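Local coordinates for protein multisubunit Na+/H+ antiporter, A subunit (Anoxybacillus flavithermus, PDB 6Z16) that forms part of a multisubunit Mrp-type antiporter complex in the cell membrane, which probably exchanges sodium ions for protons, at residues Val84-Met89 against Asp100-Gly105; Leu347-Asp352 against Ala527-Leu532; Leu175-Trp180 against Tyr188-Ser193. All blocks are in the same frame, centred on the assembly; numbering follows the deposited sequence.

Contact 1: Val84-Met89 against Asp100-Gly105; sequences VIRATM and DAYVDG
V84 overlaps the hydroxyl end of the Y102 side chain, its CG1 lying 3.3 Å from Y102 OH and its CG2 3.7 Å from Y102 CE1. This oblique meeting lies at the open end of a β hairpin, away from its turn, in which 85-89 and 100-103 run antiparallel, their directions 172° apart. I85 faces V103 and A87 faces A101 as hydrogen-bonded pairs, and each pair exchanges two backbone bonds. The amide N of I85 meets V103 O at 3.0 Å, and V103 N returns a bond to I85 O. Between these pairs, R86 and Y102 form a non-hydrogen-bonded pair. With CG of Y102 anti to its backbone N (chi1 -176°), the ring swings across to the opposite strand, where R86 CG comes up at the ring edge, 3.6 Å from Y102 CD1. Replacing Y102 by an alanine would probably leave the V84 methyls and the aliphatic part of R86 without their shared partner, opening a gap on this face of the hairpin. The other face carries I85, V103, A87 and A101; L31 touches both alanines, and M35 of helix 32-35 packs on A101. Beyond the strand, D104 stands at the N-cap of helix 105-128, and its backbone N is hydrogen-bonded to S107 OG. At the far end of the paired segments, T88 and D100 run alongside one another on the Y102 face, and T88 CG2 comes within 3.4 Å of D100 OD1.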
ATOM      1  N   VAL A  84      38.616 -90.008 -50.651  1.00 99.34           N
ATOM      2  CA  VAL A  84      38.092 -89.588 -49.360  1.00 98.68           C
ATOM      3  C   VAL A  84      36.778 -88.849 -49.558  1.00 86.10           C
ATOM      4  O   VAL A  84      36.440 -88.399 -50.655  1.00 81.13           O
ATOM      5  CB  VAL A  84      39.104 -88.710 -48.609  1.00105.79           C
ATOM      6  CG1 VAL A  84      40.361 -89.502 -48.343  1.00113.42           C
ATOM      7  CG2 VAL A  84      39.419 -87.461 -49.422  1.00 99.41           C
ATOM      8  N   ILE A  85      36.025 -88.723 -48.469  1.00 79.53           N
ATOM      9  CA  ILE A  85      34.699 -88.109 -48.502  1.00 66.35           C
ATOM     10  C   ILE A  85      34.704 -86.897 -47.582  1.00 67.08           C
ATOM     11  O   ILE A  85      34.894 -87.034 -46.369  1.00 69.70           O
ATOM     12  CB  ILE A  85      33.609 -89.106 -48.090  1.00 63.71           C
ATOM     13  CG1 ILE A  85      33.649 -90.331 -49.001  1.00 66.96           C
ATOM     14  CG2 ILE A  85      32.248 -88.451 -48.127  1.00 72.18           C
ATOM     15  CD1 ILE A  85      33.470 -90.007 -50.467  1.00 89.07           C
ATOM     16  N   ARG A  86      34.483 -85.715 -48.151  1.00 57.07           N
ATOM     17  CA  ARG A  86      34.579 -84.460 -47.419  1.00 43.03           C
ATOM     18  C   ARG A  86      33.227 -83.763 -47.385  1.00 50.42           C
ATOM     19  O   ARG A  86      32.501 -83.747 -48.381  1.00 60.32           O
ATOM     20  CB  ARG A  86      35.623 -83.543 -48.053  1.00 49.97           C
ATOM     21  CG  ARG A  86      37.033 -84.087 -47.974  1.00 82.52           C
ATOM     22  CD  ARG A  86      38.047 -83.166 -48.631  1.00 91.06           C
ATOM     23  NE  ARG A  86      38.176 -81.897 -47.926  1.00 93.70           N
ATOM     24  CZ  ARG A  86      37.782 -80.728 -48.421  1.00101.75           C
ATOM     25  NH1 ARG A  86      37.238 -80.667 -49.628  1.00102.86           N
ATOM     26  NH2 ARG A  86      37.932 -79.620 -47.710  1.00103.53           N
ATOM     27  N   ALA A  87      32.897 -83.180 -46.234  1.00 44.19           N
ATOM     28  CA  ALA A  87      31.633 -82.477 -46.065  1.00 41.31           C
ATOM     29  C   ALA A  87      31.825 -81.335 -45.080  1.00 54.29           C
ATOM     30  O   ALA A  87      32.720 -81.368 -44.236  1.00 59.75           O
ATOM     31  CB  ALA A  87      30.528 -83.418 -45.586  1.00 31.28           C
ATOM     32  N   THR A  88      30.960 -80.325 -45.183  1.00 54.88           N
ATOM     33  CA  THR A  88      31.129 -79.093 -44.421  1.00 52.61           C
ATOM     34  C   THR A  88      29.766 -78.540 -44.030  1.00 49.00           C
ATOM     35  O   THR A  88      28.877 -78.441 -44.877  1.00 53.30           O
ATOM     36  CB  THR A  88      31.904 -78.054 -45.247  1.00 69.08           C
ATOM     37  OG1 THR A  88      33.172 -78.594 -45.637  1.00 70.09           O
ATOM     38  CG2 THR A  88      32.153 -76.793 -44.448  1.00 83.01           C
ATOM     39  N   MET A  89      29.601 -78.184 -42.757  1.00 45.02           N
ATOM     40  CA  MET A  89      28.414 -77.470 -42.282  1.00 43.15           C
ATOM     41  C   MET A  89      28.857 -76.318 -41.389  1.00 58.28           C
ATOM     42  O   MET A  89      29.247 -76.554 -40.235  1.00 64.17           O
ATOM     43  CB  MET A  89      27.477 -78.398 -41.521  1.00 41.17           C
ATOM     44  CG  MET A  89      26.210 -77.721 -41.045  1.00 56.54           C
ATOM     45  SD  MET A  89      25.099 -78.801 -40.126  1.00 58.57           S
ATOM     46  CE  MET A  89      24.454 -79.824 -41.443  1.00 54.57           C
ATOM     47  N   ASP A 100      33.218 -79.742 -39.891  1.00 44.49           N
ATOM     48  CA  ASP A 100      33.754 -80.450 -41.034  1.00 50.11           C
ATOM     49  C   ASP A 100      33.637 -81.948 -40.796  1.00 48.33           C
ATOM     50  O   ASP A 100      33.492 -82.415 -39.665  1.00 49.56           O
ATOM     51  CB  ASP A 100      35.211 -80.075 -41.281  1.00 62.42           C
ATOM     52  CG  ASP A 100      35.390 -78.636 -41.679  1.00 75.00           C
ATOM     53  OD1 ASP A 100      34.457 -78.059 -42.264  1.00 76.41           O
ATOM     54  OD2 ASP A 100      36.476 -78.082 -41.414  1.00 71.30           O
ATOM     55  N   ALA A 101      33.693 -82.704 -41.885  1.00 45.48           N
ATOM     56  CA  ALA A 101      33.692 -84.155 -41.817  1.00 44.10           C
ATOM     57  C   ALA A 101      34.611 -84.677 -42.904  1.00 46.67           C
ATOM     58  O   ALA A 101      34.508 -84.262 -44.061  1.00 55.04           O
ATOM     59  CB  ALA A 101      32.284 -84.732 -41.977  1.00 32.30           C
ATOM     60  N   TYR A 102      35.513 -85.572 -42.522  1.00 41.30           N
ATOM     61  CA  TYR A 102      36.493 -86.153 -43.424  1.00 39.42           C
ATOM     62  C   TYR A 102      36.461 -87.651 -43.207  1.00 48.02           C
ATOM     63  O   TYR A 102      36.559 -88.114 -42.069  1.00 60.71           O
ATOM     64  CB  TYR A 102      37.888 -85.598 -43.146  1.00 50.47           C
ATOM     65  CG  TYR A 102      38.978 -86.054 -44.074  1.00 62.09           C
ATOM     66  CD1 TYR A 102      39.114 -85.501 -45.335  1.00 73.03           C
ATOM     67  CD2 TYR A 102      39.896 -87.009 -43.676  1.00 61.10           C
ATOM     68  CE1 TYR A 102      40.127 -85.896 -46.181  1.00 77.42           C
ATOM     69  CE2 TYR A 102      40.910 -87.417 -44.513  1.00 70.93           C
ATOM     70  CZ  TYR A 102      41.021 -86.856 -45.766  1.00 74.80           C
ATOM     71  OH  TYR A 102      42.035 -87.255 -46.603  1.00 82.83           O
ATOM     72  N   VAL A 103      36.294 -88.401 -44.287  1.00 46.89           N
ATOM     73  CA  VAL A 103      36.120 -89.842 -44.214  1.00 44.49           C
ATOM     74  C   VAL A 103      37.216 -90.495 -45.036  1.00 40.20           C
ATOM     75  O   VAL A 103      37.293 -90.295 -46.257  1.00 41.84           O
ATOM     76  CB  VAL A 103      34.728 -90.273 -44.694  1.00 46.08           C
ATOM     77  CG1 VAL A 103      34.647 -91.755 -44.750  1.00 35.28           C
ATOM     78  CG2 VAL A 103      33.662 -89.746 -43.755  1.00 53.45           C
ATOM     79  N   ASP A 104      38.059 -91.266 -44.357  1.00 48.20           N
ATOM     80  CA  ASP A 104      39.121 -92.062 -44.957  1.00 50.11           C
ATOM     81  C   ASP A 104      39.123 -93.408 -44.237  1.00 47.00           C
ATOM     82  O   ASP A 104      38.138 -93.778 -43.587  1.00 46.49           O
ATOM     83  CB  ASP A 104      40.469 -91.318 -44.918  1.00 58.26           C
ATOM     84  CG  ASP A 104      40.910 -90.929 -43.505  1.00 86.47           C
ATOM     85  OD1 ASP A 104      40.158 -91.128 -42.529  1.00 88.48           O
ATOM     86  OD2 ASP A 104      42.035 -90.406 -43.375  1.00 89.66           O
ATOM     87  N   GLY A 105      40.221 -94.157 -44.362  1.00 43.25           N
ATOM     88  CA  GLY A 105      40.234 -95.535 -43.888  1.00 53.21           C
ATOM     89  C   GLY A 105      40.136 -95.683 -42.380  1.00 49.21           C
ATOM     90  O   GLY A 105      39.428 -96.565 -41.881  1.00 54.04           O
TER

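Contact 2: Leu347-Asp352 against Ala527-Leu532; sequences LSFHYD and AVLYGL
F349 reaches across to two leucines and supplies most of the apolar contact. Its CE2 lies 3.7 Å from CD2 of L529, which comes at the ring on a slant, while L532 CD2 sits over one ring face, displaced toward the rim and 4.1 Å from F349 CD1. The same L532 methyl also packs against S348 OG at 3.9 Å, so it is shared by two neighbouring residues of the loop. A second kind of approach involves backbone oxygens at the ring edge: V528 O lies in the ring plane, 3.7 Å from F349 CZ, and Y530 O stands near that plane, 4.1 Å from F349 CE1. Carbonyl oxygens placed there would face the slightly positive ring hydrogens. Chain shape brings the two leucines to the ring, because helix 514-528 gives way at L529 to a type II beta turn running to L532, with G531 at positive phi (73°). Y530 points the other way and makes a cation-pi contact with R221. The contact thus joins the loop after helix 323-347 to the end of helix 514-528; M360 of helix 360-391 touches S348, L529 and L532, and F349 also rests on A293, in the short link between helices 280-292 and 296-316.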
ATOM      1  N   LEU A 347      57.854 -94.037 -34.759  1.00 79.57           N
ATOM      2  CA  LEU A 347      59.275 -94.163 -35.115  1.00 76.12           C
ATOM      3  C   LEU A 347      59.489 -94.470 -36.588  1.00 61.27           C
ATOM      4  O   LEU A 347      60.586 -94.237 -37.103  1.00 56.62           O
ATOM      5  CB  LEU A 347      59.979 -95.253 -34.304  1.00 58.87           C
ATOM      6  CG  LEU A 347      60.372 -95.039 -32.853  1.00 63.71           C
ATOM      7  CD1 LEU A 347      60.836 -96.351 -32.276  1.00 51.65           C
ATOM      8  CD2 LEU A 347      61.487 -94.024 -32.807  1.00 67.49           C
ATOM      9  N   SER A 348      58.475 -95.019 -37.259  1.00 66.53           N
ATOM     10  CA  SER A 348      58.539 -95.219 -38.712  1.00 70.81           C
ATOM     11  C   SER A 348      58.802 -93.951 -39.531  1.00 70.14           C
ATOM     12  O   SER A 348      59.281 -94.061 -40.663  1.00 65.52           O
ATOM     13  CB  SER A 348      57.245 -95.842 -39.226  1.00 75.61           C
ATOM     14  OG  SER A 348      57.270 -95.923 -40.636  1.00 81.67           O
ATOM     15  N   PHE A 349      58.498 -92.759 -39.011  1.00 83.24           N
ATOM     16  CA  PHE A 349      58.566 -91.544 -39.824  1.00 93.26           C
ATOM     17  C   PHE A 349      59.972 -91.012 -40.059  1.00101.51           C
ATOM     18  O   PHE A 349      60.168 -90.248 -41.009  1.00 98.01           O
ATOM     19  CB  PHE A 349      57.738 -90.424 -39.193  1.00 74.92           C
ATOM     20  CG  PHE A 349      56.283 -90.522 -39.482  1.00 63.43           C
ATOM     21  CD1 PHE A 349      55.757 -89.934 -40.620  1.00 55.76           C
ATOM     22  CD2 PHE A 349      55.448 -91.232 -38.642  1.00 61.82           C
ATOM     23  CE1 PHE A 349      54.418 -90.031 -40.899  1.00 54.25           C
ATOM     24  CE2 PHE A 349      54.116 -91.337 -38.916  1.00 60.12           C
ATOM     25  CZ  PHE A 349      53.597 -90.737 -40.045  1.00 61.50           C
ATOM     26  N   HIS A 350      60.946 -91.369 -39.225  1.00106.47           N
ATOM     27  CA  HIS A 350      62.248 -90.721 -39.319  1.00103.03           C
ATOM     28  C   HIS A 350      63.049 -91.258 -40.496  1.00107.19           C
ATOM     29  O   HIS A 350      63.314 -90.533 -41.461  1.00109.72           O
ATOM     30  CB  HIS A 350      63.018 -90.910 -38.015  1.00 95.92           C
ATOM     31  CG  HIS A 350      62.337 -90.309 -36.828  1.00 97.21           C
ATOM     32  ND1 HIS A 350      62.291 -88.950 -36.607  1.00 91.73           N
ATOM     33  CD2 HIS A 350      61.669 -90.880 -35.800  1.00 95.61           C
ATOM     34  CE1 HIS A 350      61.627 -88.711 -35.492  1.00 87.74           C
ATOM     35  NE2 HIS A 350      61.238 -89.865 -34.983  1.00 90.89           N
ATOM     36  N   TYR A 351      63.402 -92.538 -40.449  1.00112.46           N
ATOM     37  CA  TYR A 351      64.204 -93.138 -41.502  1.00118.75           C
ATOM     38  C   TYR A 351      64.074 -94.650 -41.411  1.00116.59           C
ATOM     39  O   TYR A 351      63.830 -95.201 -40.337  1.00111.51           O
ATOM     40  CB  TYR A 351      65.678 -92.713 -41.401  1.00128.13           C
ATOM     41  CG  TYR A 351      66.544 -93.233 -42.524  1.00147.00           C
ATOM     42  CD1 TYR A 351      66.447 -92.702 -43.805  1.00151.13           C
ATOM     43  CD2 TYR A 351      67.446 -94.266 -42.306  1.00151.70           C
ATOM     44  CE1 TYR A 351      67.230 -93.183 -44.836  1.00154.72           C
ATOM     45  CE2 TYR A 351      68.234 -94.750 -43.328  1.00154.57           C
ATOM     46  CZ  TYR A 351      68.121 -94.207 -44.590  1.00156.84           C
ATOM     47  OH  TYR A 351      68.904 -94.691 -45.609  1.00155.27           O
ATOM     48  N   ASP A 352      64.219 -95.304 -42.560  1.00123.96           N
ATOM     49  CA  ASP A 352      64.321 -96.753 -42.652  1.00131.29           C
ATOM     50  C   ASP A 352      65.595 -97.124 -43.398  1.00130.20           C
ATOM     51  O   ASP A 352      65.875 -96.578 -44.469  1.00127.91           O
ATOM     52  CB  ASP A 352      63.088 -97.345 -43.333  1.00134.85           C
ATOM     53  CG  ASP A 352      62.710 -96.621 -44.613  1.00132.13           C
ATOM     54  OD1 ASP A 352      63.276 -95.546 -44.896  1.00132.96           O
ATOM     55  OD2 ASP A 352      61.842 -97.133 -45.344  1.00129.73           O
ATOM     56  N   ALA A 527      46.349 -94.144 -43.944  1.00 52.46           N
ATOM     57  CA  ALA A 527      45.900 -92.918 -43.295  1.00 40.98           C
ATOM     58  C   ALA A 527      46.836 -92.503 -42.167  1.00 41.82           C
ATOM     59  O   ALA A 527      47.228 -91.336 -42.085  1.00 55.17           O
ATOM     60  CB  ALA A 527      44.482 -93.103 -42.761  1.00 42.03           C
ATOM     61  N   VAL A 528      47.194 -93.446 -41.287  1.00 38.75           N
ATOM     62  CA  VAL A 528      48.041 -93.130 -40.133  1.00 39.23           C
ATOM     63  C   VAL A 528      49.457 -92.747 -40.573  1.00 45.13           C
ATOM     64  O   VAL A 528      50.130 -91.945 -39.917  1.00 44.05           O
ATOM     65  CB  VAL A 528      48.020 -94.322 -39.154  1.00 32.03           C
ATOM     66  CG1 VAL A 528      48.899 -94.099 -37.942  1.00 21.30           C
ATOM     67  CG2 VAL A 528      46.613 -94.582 -38.687  1.00 36.43           C
ATOM     68  N   LEU A 529      49.899 -93.231 -41.728  1.00 52.44           N
ATOM     69  CA  LEU A 529      51.253 -92.969 -42.197  1.00 56.62           C
ATOM     70  C   LEU A 529      51.225 -92.099 -43.444  1.00 64.06           C
ATOM     71  O   LEU A 529      51.880 -92.419 -44.439  1.00 62.47           O
ATOM     72  CB  LEU A 529      51.978 -94.275 -42.486  1.00 58.34           C
ATOM     73  CG  LEU A 529      52.153 -95.231 -41.316  1.00 60.96           C
ATOM     74  CD1 LEU A 529      52.735 -96.512 -41.838  1.00 54.29           C
ATOM     75  CD2 LEU A 529      53.039 -94.630 -40.250  1.00 67.17           C
ATOM     76  N   TYR A 530      50.441 -91.025 -43.399  1.00 66.11           N
ATOM     77  CA  TYR A 530      50.197 -90.190 -44.567  1.00 78.18           C
ATOM     78  C   TYR A 530      51.465 -89.487 -45.038  1.00 78.13           C
ATOM     79  O   TYR A 530      52.307 -89.082 -44.235  1.00 71.76           O
ATOM     80  CB  TYR A 530      49.117 -89.153 -44.249  1.00 80.04           C
ATOM     81  CG  TYR A 530      48.737 -88.290 -45.430  1.00 97.87           C
ATOM     82  CD1 TYR A 530      47.943 -88.791 -46.451  1.00 98.40           C
ATOM     83  CD2 TYR A 530      49.183 -86.978 -45.532  1.00 99.36           C
ATOM     84  CE1 TYR A 530      47.601 -88.013 -47.539  1.00100.05           C
ATOM     85  CE2 TYR A 530      48.846 -86.189 -46.616  1.00100.55           C
ATOM     86  CZ  TYR A 530      48.052 -86.710 -47.614  1.00101.51           C
ATOM     87  OH  TYR A 530      47.711 -85.932 -48.694  1.00 96.46           O
ATOM     88  N   GLY A 531      51.598 -89.359 -46.357  1.00 87.30           N
ATOM     89  CA  GLY A 531      52.709 -88.641 -46.947  1.00 97.51           C
ATOM     90  C   GLY A 531      54.033 -89.356 -46.885  1.00 93.26           C
ATOM     91  O   GLY A 531      55.080 -88.708 -46.944  1.00 88.06           O
ATOM     92  N   LEU A 532      54.021 -90.681 -46.786  1.00 94.88           N
ATOM     93  CA  LEU A 532      55.233 -91.426 -46.481  1.00 93.70           C
ATOM     94  C   LEU A 532      55.434 -92.555 -47.482  1.00101.49           C
ATOM     95  O   LEU A 532      56.563 -92.995 -47.719  1.00101.24           O
ATOM     96  CB  LEU A 532      55.147 -91.969 -45.057  1.00 78.52           C
ATOM     97  CG  LEU A 532      56.388 -92.566 -44.415  1.00 76.63           C
ATOM     98  CD1 LEU A 532      57.424 -91.474 -44.246  1.00 76.27           C
ATOM     99  CD2 LEU A 532      56.020 -93.187 -43.084  1.00 76.74           C
TER

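Contact 3: Leu175-Trp180 against Tyr188-Ser193; sequences LLIAYW and YGAQKS
I177 sends its two branches to different parts of the opposing helix. CG2, anti to the backbone N, lies against the A190 backbone, 4.0 Å from A190 N and 4.3 Å from G189 C, where the lack of a side chain on G189 keeps the helix surface low. CG1 takes the other direction, beside the backbone N (chi1 -67°), and extends to place CD1 at 3.6 Å from S193 OG. One turn of helix is therefore spanned by a single isoleucine. A178 and A190 point their CB methyls at each other, 3.7 Å apart. The hydroxyl next to the isoleucine is occupied within its own helix: with chi1 at 64°, S193 OG is turned back to 3.0 Å from both G189 O and A190 O. The buried hydroxyl oxygen therefore has I177 CD1 beside it and backbone carbonyls of its own helix close by. W431 of a neighbouring subunit packs on A178, and W371 of that subunit on L175. Helices 159-177 and 184-214 follow one another in the chain with a short connection between them, and G189 and S193, four residues apart, give the second a small-xxx-small face of the kind common where membrane helices pack closely, here within the transmembrane region of the antiporter family.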
ATOM      1  N   LEU A 175      26.780 -89.960 -17.400  1.00 39.36           N
ATOM      2  CA  LEU A 175      25.385 -90.301 -17.136  1.00 34.84           C
ATOM      3  C   LEU A 175      25.165 -91.809 -17.131  1.00 34.75           C
ATOM      4  O   LEU A 175      24.392 -92.324 -16.315  1.00 29.94           O
ATOM      5  CB  LEU A 175      24.487 -89.636 -18.173  1.00 33.46           C
ATOM      6  CG  LEU A 175      24.377 -88.124 -18.060  1.00 23.71           C
ATOM      7  CD1 LEU A 175      23.685 -87.563 -19.274  1.00 25.84           C
ATOM      8  CD2 LEU A 175      23.608 -87.791 -16.807  1.00 18.81           C
ATOM      9  N   LEU A 176      25.835 -92.531 -18.033  1.00 38.00           N
ATOM     10  CA  LEU A 176      25.616 -93.972 -18.151  1.00 35.51           C
ATOM     11  C   LEU A 176      26.224 -94.763 -17.000  1.00 53.77           C
ATOM     12  O   LEU A 176      25.688 -95.815 -16.639  1.00 25.33           O
ATOM     13  CB  LEU A 176      26.167 -94.477 -19.478  1.00 23.18           C
ATOM     14  CG  LEU A 176      25.293 -94.227 -20.695  1.00 23.73           C
ATOM     15  CD1 LEU A 176      26.058 -94.497 -21.952  1.00 19.77           C
ATOM     16  CD2 LEU A 176      24.112 -95.158 -20.599  1.00 25.14           C
ATOM     17  N   ILE A 177      27.336 -94.295 -16.427  1.00 28.49           N
ATOM     18  CA  ILE A 177      27.959 -95.021 -15.317  1.00 24.44           C
ATOM     19  C   ILE A 177      27.096 -94.958 -14.059  1.00 40.07           C
ATOM     20  O   ILE A 177      26.983 -95.946 -13.323  1.00 29.65           O
ATOM     21  CB  ILE A 177      29.385 -94.482 -15.084  1.00 18.09           C
ATOM     22  CG1 ILE A 177      30.264 -94.826 -16.277  1.00 22.57           C
ATOM     23  CG2 ILE A 177      30.022 -95.081 -13.855  1.00 11.06           C
ATOM     24  CD1 ILE A 177      31.568 -94.099 -16.297  1.00 17.89           C
ATOM     25  N   ALA A 178      26.413 -93.841 -13.829  1.00 46.58           N
ATOM     26  CA  ALA A 178      25.592 -93.652 -12.635  1.00 46.33           C
ATOM     27  C   ALA A 178      24.126 -93.945 -12.896  1.00 53.38           C
ATOM     28  O   ALA A 178      23.258 -93.216 -12.410  1.00 57.71           O
ATOM     29  CB  ALA A 178      25.755 -92.240 -12.095  1.00 43.29           C
ATOM     30  N   TYR A 179      23.838 -94.986 -13.687  1.00 48.67           N
ATOM     31  CA  TYR A 179      22.469 -95.294 -14.095  1.00 38.44           C
ATOM     32  C   TYR A 179      21.588 -95.652 -12.907  1.00 31.01           C
ATOM     33  O   TYR A 179      20.399 -95.321 -12.889  1.00 34.10           O
ATOM     34  CB  TYR A 179      22.476 -96.430 -15.117  1.00 39.62           C
ATOM     35  CG  TYR A 179      21.103 -96.853 -15.579  1.00 32.29           C
ATOM     36  CD1 TYR A 179      20.381 -96.080 -16.472  1.00 34.35           C
ATOM     37  CD2 TYR A 179      20.532 -98.033 -15.121  1.00 31.42           C
ATOM     38  CE1 TYR A 179      19.128 -96.464 -16.888  1.00 40.15           C
ATOM     39  CE2 TYR A 179      19.282 -98.422 -15.531  1.00 43.01           C
ATOM     40  CZ  TYR A 179      18.587 -97.636 -16.416  1.00 43.00           C
ATOM     41  OH  TYR A 179      17.340 -98.023 -16.832  1.00 43.54           O
ATOM     42  N   TRP A 180      22.144 -96.325 -11.911  1.00 30.30           N
ATOM     43  CA  TRP A 180      21.455 -96.514 -10.638  1.00 37.30           C
ATOM     44  C   TRP A 180      21.977 -95.441  -9.693  1.00 42.00           C
ATOM     45  O   TRP A 180      23.008 -95.608  -9.049  1.00 51.10           O
ATOM     46  CB  TRP A 180      21.685 -97.905 -10.070  1.00 45.95           C
ATOM     47  CG  TRP A 180      21.055 -99.012 -10.840  1.00 79.91           C
ATOM     48  CD1 TRP A 180      19.752 -99.401 -10.793  1.00 89.84           C
ATOM     49  CD2 TRP A 180      21.715 -99.929 -11.714  1.00 98.88           C
ATOM     50  NE1 TRP A 180      19.548-100.476 -11.618  1.00 92.63           N
ATOM     51  CE2 TRP A 180      20.741-100.824 -12.191  1.00101.51           C
ATOM     52  CE3 TRP A 180      23.033-100.072 -12.152  1.00107.97           C
ATOM     53  CZ2 TRP A 180      21.041-101.845 -13.081  1.00111.89           C
ATOM     54  CZ3 TRP A 180      23.329-101.087 -13.035  1.00104.61           C
ATOM     55  CH2 TRP A 180      22.338-101.959 -13.493  1.00111.64           C
ATOM     56  N   TYR A 188      30.195 -92.621  -6.697  1.00 53.57           N
ATOM     57  CA  TYR A 188      31.644 -92.470  -6.546  1.00 57.41           C
ATOM     58  C   TYR A 188      32.367 -92.727  -7.862  1.00 54.96           C
ATOM     59  O   TYR A 188      33.254 -91.955  -8.256  1.00 57.07           O
ATOM     60  CB  TYR A 188      32.196 -93.414  -5.473  1.00 80.46           C
ATOM     61  CG  TYR A 188      31.805 -93.108  -4.046  1.00130.38           C
ATOM     62  CD1 TYR A 188      32.274 -91.967  -3.404  1.00143.68           C
ATOM     63  CD2 TYR A 188      31.056 -94.010  -3.307  1.00142.57           C
ATOM     64  CE1 TYR A 188      31.938 -91.700  -2.088  1.00145.76           C
ATOM     65  CE2 TYR A 188      30.716 -93.755  -1.992  1.00146.42           C
ATOM     66  CZ  TYR A 188      31.161 -92.601  -1.388  1.00147.79           C
ATOM     67  OH  TYR A 188      30.828 -92.348  -0.079  1.00149.84           O
ATOM     68  N   GLY A 189      31.987 -93.805  -8.561  1.00 46.49           N
ATOM     69  CA  GLY A 189      32.617 -94.116  -9.833  1.00 40.00           C
ATOM     70  C   GLY A 189      32.355 -93.070 -10.898  1.00 42.06           C
ATOM     71  O   GLY A 189      33.261 -92.703 -11.654  1.00 48.31           O
ATOM     72  N   ALA A 190      31.125 -92.547 -10.944  1.00 44.42           N
ATOM     73  CA  ALA A 190      30.787 -91.509 -11.912  1.00 52.10           C
ATOM     74  C   ALA A 190      31.534 -90.218 -11.626  1.00 53.89           C
ATOM     75  O   ALA A 190      32.023 -89.566 -12.557  1.00 50.03           O
ATOM     76  CB  ALA A 190      29.287 -91.256 -11.902  1.00 55.68           C
ATOM     77  N   GLN A 191      31.668 -89.861 -10.345  1.00 51.84           N
ATOM     78  CA  GLN A 191      32.381 -88.647  -9.962  1.00 54.67           C
ATOM     79  C   GLN A 191      33.857 -88.731 -10.318  1.00 46.69           C
ATOM     80  O   GLN A 191      34.419 -87.789 -10.894  1.00 39.09           O
ATOM     81  CB  GLN A 191      32.203 -88.415  -8.466  1.00 70.89           C
ATOM     82  CG  GLN A 191      32.766 -87.121  -7.953  1.00 77.82           C
ATOM     83  CD  GLN A 191      32.496 -86.936  -6.483  1.00 86.60           C
ATOM     84  OE1 GLN A 191      31.929 -87.810  -5.832  1.00 87.39           O
ATOM     85  NE2 GLN A 191      32.893 -85.789  -5.949  1.00 90.88           N
ATOM     86  N   LYS A 192      34.487 -89.874 -10.022  1.00 48.67           N
ATOM     87  CA  LYS A 192      35.911 -90.032 -10.296  1.00 43.91           C
ATOM     88  C   LYS A 192      36.197 -90.078 -11.794  1.00 38.75           C
ATOM     89  O   LYS A 192      37.136 -89.422 -12.269  1.00 39.15           O
ATOM     90  CB  LYS A 192      36.427 -91.281  -9.586  1.00 43.77           C
ATOM     91  CG  LYS A 192      37.901 -91.546  -9.772  1.00 56.41           C
ATOM     92  CD  LYS A 192      38.398 -92.542  -8.748  1.00 57.63           C
ATOM     93  CE  LYS A 192      37.891 -93.931  -9.018  1.00 61.32           C
ATOM     94  NZ  LYS A 192      38.468 -94.897  -8.049  1.00 66.00           N
ATOM     95  N   SER A 193      35.376 -90.814 -12.553  1.00 43.93           N
ATOM     96  CA  SER A 193      35.556 -90.886 -13.999  1.00 49.49           C
ATOM     97  C   SER A 193      35.324 -89.534 -14.656  1.00 46.46           C
ATOM     98  O   SER A 193      36.053 -89.156 -15.588  1.00 47.14           O
ATOM     99  CB  SER A 193      34.616 -91.936 -14.579  1.00 57.60           C
ATOM    100  OG  SER A 193      33.265 -91.562 -14.380  1.00 52.73           O
TER

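How the contacts relate
Contact 3 is wholly buried and nearest the centre of the chain, whereas contacts 1 and 2 are only partly buried and lie farther out, on the same side of that centre. No helix or strand is shared among the three. Contact 1 is the one held by backbone hydrogen bonds, as two paired strands must be; contact 2 relies on an aromatic ring packed against leucine methyls, with backbone carbonyl oxygens at its edge, and contact 3 on small residues and methyls between helices. Contacts 1 and 2 touch, D104 OD2 packing 3.7 Å from A527 CB, though their centres are 22 Å apart. Contact 3 stands clear of both, at least about 23 Å away between nearest atoms.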